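Local coordinates for protein carbohydrate esterase family 2 (CE2) (Chaetomium olivicolor, PDB 4XVH) that is probably an acetyl xylan esterase, hydrolysing acetyl esters on plant cell-wall polysaccharides with an SGNH-type domain joined to a jelly-roll beta-sandwich domain, at residues A[117-122]-A[304-309]; A[252-257]-A[317-322]. All coordinates share one frame; numbering follows the deposited sequence.

In the fold
Both contacts are buried in the esterase domain; interaction 1 uses the loop that leads into helix 309-327, interaction 2 the helix itself. Interaction 1, its centre about 10 Å from that of the chain, joins this loop to the short helix 118-121, which follows strand 111-116. In interaction 2 the long helix packs against strand 250-254, and its edge at Ala-322 is partly exposed. Their chemistry differs accordingly: a polar serine-histidine pair lines the ligand pocket in the first, while the second is apolar side-chain packing without a hydrogen bond. The centres of the two contacts are about 14 Å apart, yet they touch through Pro-307 and Ile-119 on one side and Pro-257 and Ser-256 on the other, Pro-307 CG lying 3.9 Å from Pro-257 CG.

Interaction 1: A[117-122]-A[304-309]; sequences DSITVG and DYHPNA. With PEU (2,5,8,11,14,17,20,23,26,29,32,35,38,41,44,47,50,53,56,59,62,65,68,71,74,77,80-heptacosaoxadooctacontan-82-ol), chain C.
The imidazole of His-306 is met at its edge, in the ring plane, by Ser-118 OG and by an ether oxygen of the bound polyether, while the ring of Tyr-123 meets it with the planes about 30° apart. Ser-118 OG and His-306 NE2 share a short hydrogen bond of 2.6 Å, in which either could be the donor. Ser-118 points toward the histidine, and its first torsion (chi1 66°) sets OG at the imidazole edge. From ND1, the imidazole makes weak bonds to Cys-303 O and, at 3.0 Å, to Asp-304 O, so both ring nitrogens have partners, those of ND1 weak. Asp-117 caps the short helix, its OD1 accepting from Ile-119 N. Beside the polar pair, Ile-119 CG2 packs 4.2 Å from Pro-307 CG, the two side chains crossing at about a right angle. A leucine in place of His-306 would probably leave Ser-118 OG without its nitrogen partner and the carbonyl of Asp-304 without the ring N-H. The polyether is hydrogen-bonded to Gly-163 N and Asn-215 ND2, groups that in relatives help form the oxyanion hole. Together these features are consistent with a serine-histidine dyad of a GDSL hydrolase, the histidine probably oriented by those backbone carbonyls.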
# COMPACT_ATOMS: atom_id res chain seq x y z
N ASP A 117 -4.17 -1.55 -5.93
CA ASP A 117 -5.20 -2.50 -5.58
C ASP A 117 -4.63 -3.60 -4.68
O ASP A 117 -3.74 -3.36 -3.88
CB ASP A 117 -5.80 -3.10 -6.85
CG ASP A 117 -4.74 -3.67 -7.80
OD1 ASP A 117 -3.67 -4.14 -7.34
OD2 ASP A 117 -4.96 -3.66 -9.03
N SER A 118 -5.12 -4.83 -4.85
CA SER A 118 -4.72 -5.93 -3.98
C SER A 118 -3.19 -6.17 -4.06
O SER A 118 -2.56 -6.63 -3.10
CB SER A 118 -5.50 -7.19 -4.38
OG SER A 118 -5.09 -7.59 -5.68
N ILE A 119 -2.60 -5.91 -5.22
CA ILE A 119 -1.17 -6.14 -5.39
C ILE A 119 -0.37 -5.17 -4.49
O ILE A 119 0.65 -5.53 -3.86
CB ILE A 119 -0.77 -5.97 -6.87
CG1 ILE A 119 -1.58 -6.98 -7.72
CG2 ILE A 119 0.75 -6.16 -7.07
CD1 ILE A 119 -1.45 -6.74 -9.23
N THR A 120 -0.88 -3.94 -4.40
CA THR A 120 -0.24 -2.92 -3.59
C THR A 120 -0.55 -3.11 -2.11
O THR A 120 0.28 -2.81 -1.25
CB THR A 120 -0.67 -1.54 -4.11
OG1 THR A 120 -0.21 -1.44 -5.46
CG2 THR A 120 -0.14 -0.40 -3.28
N VAL A 121 -1.73 -3.65 -1.82
CA VAL A 121 -2.04 -4.05 -0.46
C VAL A 121 -1.05 -5.10 0.04
O VAL A 121 -0.51 -4.99 1.14
CB VAL A 121 -3.45 -4.66 -0.34
CG1 VAL A 121 -3.62 -5.35 1.02
CG2 VAL A 121 -4.53 -3.58 -0.56
N GLY A 122 -0.81 -6.11 -0.80
CA GLY A 122 -0.13 -7.31 -0.35
C GLY A 122 -1.07 -8.47 -0.09
O GLY A 122 -0.78 -9.31 0.73
N ASP A 304 -4.99 -16.88 -4.58
CA ASP A 304 -5.76 -16.33 -5.71
C ASP A 304 -4.83 -15.72 -6.76
O ASP A 304 -5.11 -14.65 -7.32
CB ASP A 304 -6.78 -15.30 -5.19
CG ASP A 304 -7.84 -15.95 -4.29
OD1 ASP A 304 -8.35 -17.03 -4.68
OD2 ASP A 304 -8.13 -15.40 -3.19
N TYR A 305 -3.73 -16.43 -7.02
CA TYR A 305 -2.73 -16.01 -8.02
C TYR A 305 -2.10 -14.65 -7.80
O TYR A 305 -1.63 -14.02 -8.77
CB TYR A 305 -3.34 -16.06 -9.43
CG TYR A 305 -3.96 -17.41 -9.71
CD1 TYR A 305 -3.19 -18.47 -10.15
CD2 TYR A 305 -5.31 -17.63 -9.46
CE1 TYR A 305 -3.76 -19.72 -10.37
CE2 TYR A 305 -5.88 -18.88 -9.68
CZ TYR A 305 -5.09 -19.91 -10.13
OH TYR A 305 -5.64 -21.15 -10.35
N HIS A 306 -2.05 -14.18 -6.55
CA HIS A 306 -1.38 -12.89 -6.31
C HIS A 306 0.11 -13.09 -6.17
O HIS A 306 0.57 -14.21 -5.93
CB HIS A 306 -1.95 -12.18 -5.08
CG HIS A 306 -3.26 -11.51 -5.36
ND1 HIS A 306 -4.39 -12.23 -5.68
CD2 HIS A 306 -3.59 -10.20 -5.49
CE1 HIS A 306 -5.38 -11.39 -5.92
NE2 HIS A 306 -4.91 -10.15 -5.82
N PRO A 307 0.89 -12.01 -6.39
CA PRO A 307 2.34 -12.18 -6.30
C PRO A 307 2.82 -12.63 -4.91
O PRO A 307 2.30 -12.17 -3.88
CB PRO A 307 2.87 -10.77 -6.66
CG PRO A 307 1.77 -10.17 -7.59
CD PRO A 307 0.50 -10.68 -6.94
N ASN A 308 3.79 -13.53 -4.90
CA ASN A 308 4.36 -14.00 -3.63
C ASN A 308 5.53 -13.10 -3.22
O ASN A 308 5.75 -12.07 -3.84
CB ASN A 308 4.79 -15.47 -3.72
CG ASN A 308 5.87 -15.72 -4.75
OD1 ASN A 308 6.51 -14.80 -5.26
ND2 ASN A 308 6.13 -17.01 -5.01
N ALA A 309 6.22 -13.46 -2.15
CA ALA A 309 7.26 -12.58 -1.60
C ALA A 309 8.39 -12.35 -2.62
O ALA A 309 8.87 -11.23 -2.78
CB ALA A 309 7.82 -13.18 -0.27
CAA PEU C . -15.73 -5.53 8.13
OAB PEU C . -16.05 -6.53 7.15
CAC PEU C . -17.38 -6.31 6.53
CAD PEU C . -17.94 -7.30 5.44
OAE PEU C . -18.08 -8.66 5.91
CAF PEU C . -16.82 -9.30 6.29
CAG PEU C . -15.80 -9.75 5.23
OAH PEU C . -15.32 -8.79 4.28
CAI PEU C . -14.23 -9.34 3.48
CAJ PEU C . -13.87 -8.46 2.28
OAK PEU C . -12.76 -9.02 1.55
CAL PEU C . -12.73 -8.46 0.22
CAM PEU C . -11.60 -8.99 -0.66
OAN PEU C . -11.93 -8.48 -1.96
CAO PEU C . -11.06 -8.95 -3.02
CAP PEU C . -12.00 -8.70 -4.19
OAQ PEU C . -11.76 -8.97 -5.59
CAR PEU C . -11.35 -10.31 -5.99
CAS PEU C . -9.89 -10.79 -5.79
OAT PEU C . -8.89 -10.03 -6.57
CAU PEU C . -8.76 -8.61 -6.25
CAV PEU C . -7.71 -7.91 -7.14
OAW PEU C . -7.48 -6.50 -6.89

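Interaction 2: A[252-257]-A[317-322]; sequences FLLNSP and EVLAKA
Strand 252-254, whose Phe-252 and Leu-254 face the helix, and helix 317-322 run nearly antiparallel, with 153° between their directions and 10.8 Å between their axes at closest approach. Leu-319 reaches into the interface through one methyl: with CG anti to the backbone N (chi1 177°), its CD1 is brought to 4.2 Å from Phe-252 CB. The same methyl lies 4.3 Å from Leu-254 CD1, so a single branch packs against both strand residues. One turn farther along the helix, the Phe-252 ring approaches the backbone of Ala-322, its CE2 standing 3.5 Å from Ala-322 O. This is the packing of a terminal helix on the parallel five-stranded sheet of the alpha/beta/alpha SGNH fold, with strand 250-254 lying between strands 207-211 and 289-292. On this side of the sheet, Tyr-144 of helix 144-151 touches both Leu-254 and Leu-319, so helix 144-151 closes over the leucine pair where strand and helix meet. Leu-253 packs instead on Ile-278 and Val-282 of helix 270-285, which covers the other face of the sheet. Phe-252 also stacks on the ring of His-290 in the adjoining strand and extends along the helix to Ile-323, Ala-326 and Leu-327.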
# COMPACT_ATOMS: atom_id res chain seq x y z
N PHE A 252 5.25 7.23 -11.09
CA PHE A 252 5.72 5.94 -11.54
C PHE A 252 4.52 5.03 -11.78
O PHE A 252 3.86 4.58 -10.83
CB PHE A 252 6.71 5.37 -10.51
CG PHE A 252 7.93 6.25 -10.37
CD1 PHE A 252 7.91 7.35 -9.51
CD2 PHE A 252 9.03 6.09 -11.22
CE1 PHE A 252 8.99 8.23 -9.44
CE2 PHE A 252 10.14 6.99 -11.13
CZ PHE A 252 10.10 8.04 -10.23
N LEU A 253 4.25 4.80 -13.06
CA LEU A 253 3.06 4.08 -13.51
C LEU A 253 3.41 2.66 -13.94
O LEU A 253 4.17 2.45 -14.89
CB LEU A 253 2.39 4.84 -14.67
CG LEU A 253 2.17 6.34 -14.45
CD1 LEU A 253 1.35 6.99 -15.60
CD2 LEU A 253 1.51 6.68 -13.13
N LEU A 254 2.89 1.69 -13.23
CA LEU A 254 3.28 0.30 -13.45
C LEU A 254 2.20 -0.50 -14.17
O LEU A 254 1.02 -0.31 -13.93
CB LEU A 254 3.58 -0.42 -12.12
CG LEU A 254 4.92 -0.20 -11.41
CD1 LEU A 254 5.06 1.22 -10.86
CD2 LEU A 254 5.07 -1.27 -10.27
N ASN A 255 2.62 -1.44 -15.01
CA ASN A 255 1.69 -2.39 -15.54
C ASN A 255 1.62 -3.59 -14.58
O ASN A 255 2.32 -3.65 -13.54
CB ASN A 255 2.09 -2.80 -16.96
CG ASN A 255 3.51 -3.30 -17.03
OD1 ASN A 255 4.13 -3.52 -16.01
ND2 ASN A 255 4.03 -3.49 -18.26
N SER A 256 0.79 -4.55 -14.91
CA SER A 256 0.39 -5.57 -13.94
C SER A 256 1.11 -6.91 -14.10
O SER A 256 1.07 -7.50 -15.18
CB SER A 256 -1.10 -5.83 -14.06
OG SER A 256 -1.44 -6.93 -13.26
N PRO A 257 1.71 -7.41 -13.01
CA PRO A 257 2.31 -8.75 -13.01
C PRO A 257 1.25 -9.86 -13.13
O PRO A 257 1.61 -11.01 -13.40
CB PRO A 257 3.01 -8.82 -11.64
CG PRO A 257 2.11 -7.97 -10.75
CD PRO A 257 1.75 -6.79 -11.67
N GLU A 317 13.06 -4.03 -6.17
CA GLU A 317 14.39 -3.59 -6.64
C GLU A 317 14.30 -2.80 -7.92
O GLU A 317 14.96 -1.77 -8.09
CB GLU A 317 15.30 -4.80 -6.88
CG GLU A 317 16.23 -5.05 -5.74
CD GLU A 317 17.17 -3.85 -5.46
OE1 GLU A 317 17.97 -3.45 -6.35
OE2 GLU A 317 17.08 -3.32 -4.33
N VAL A 318 13.50 -3.29 -8.86
CA VAL A 318 13.31 -2.56 -10.11
C VAL A 318 12.77 -1.15 -9.82
O VAL A 318 13.26 -0.16 -10.36
CB VAL A 318 12.33 -3.30 -11.05
CG1 VAL A 318 11.84 -2.39 -12.16
CG2 VAL A 318 12.99 -4.58 -11.61
N LEU A 319 11.76 -1.07 -8.97
CA LEU A 319 11.12 0.21 -8.72
C LEU A 319 12.03 1.14 -7.93
O LEU A 319 12.11 2.35 -8.22
CB LEU A 319 9.79 -0.01 -8.00
CG LEU A 319 9.04 1.26 -7.59
CD1 LEU A 319 8.71 2.11 -8.84
CD2 LEU A 319 7.78 0.86 -6.76
N ALA A 320 12.75 0.60 -6.95
CA ALA A 320 13.70 1.42 -6.22
C ALA A 320 14.71 2.08 -7.17
O ALA A 320 14.99 3.29 -7.07
CB ALA A 320 14.43 0.60 -5.16
N LYS A 321 15.27 1.30 -8.11
CA LYS A 321 16.25 1.87 -9.03
C LYS A 321 15.62 2.94 -9.95
O LYS A 321 16.24 3.94 -10.29
CB LYS A 321 16.89 0.78 -9.91
CG LYS A 321 17.76 -0.25 -9.18
CD LYS A 321 18.45 -1.11 -10.22
CE LYS A 321 19.02 -2.39 -9.66
NZ LYS A 321 19.33 -3.35 -10.82
N ALA A 322 14.39 2.68 -10.39
CA ALA A 322 13.72 3.60 -11.32
C ALA A 322 13.42 4.94 -10.64
O ALA A 322 13.53 5.99 -11.27
CB ALA A 322 12.45 2.98 -11.83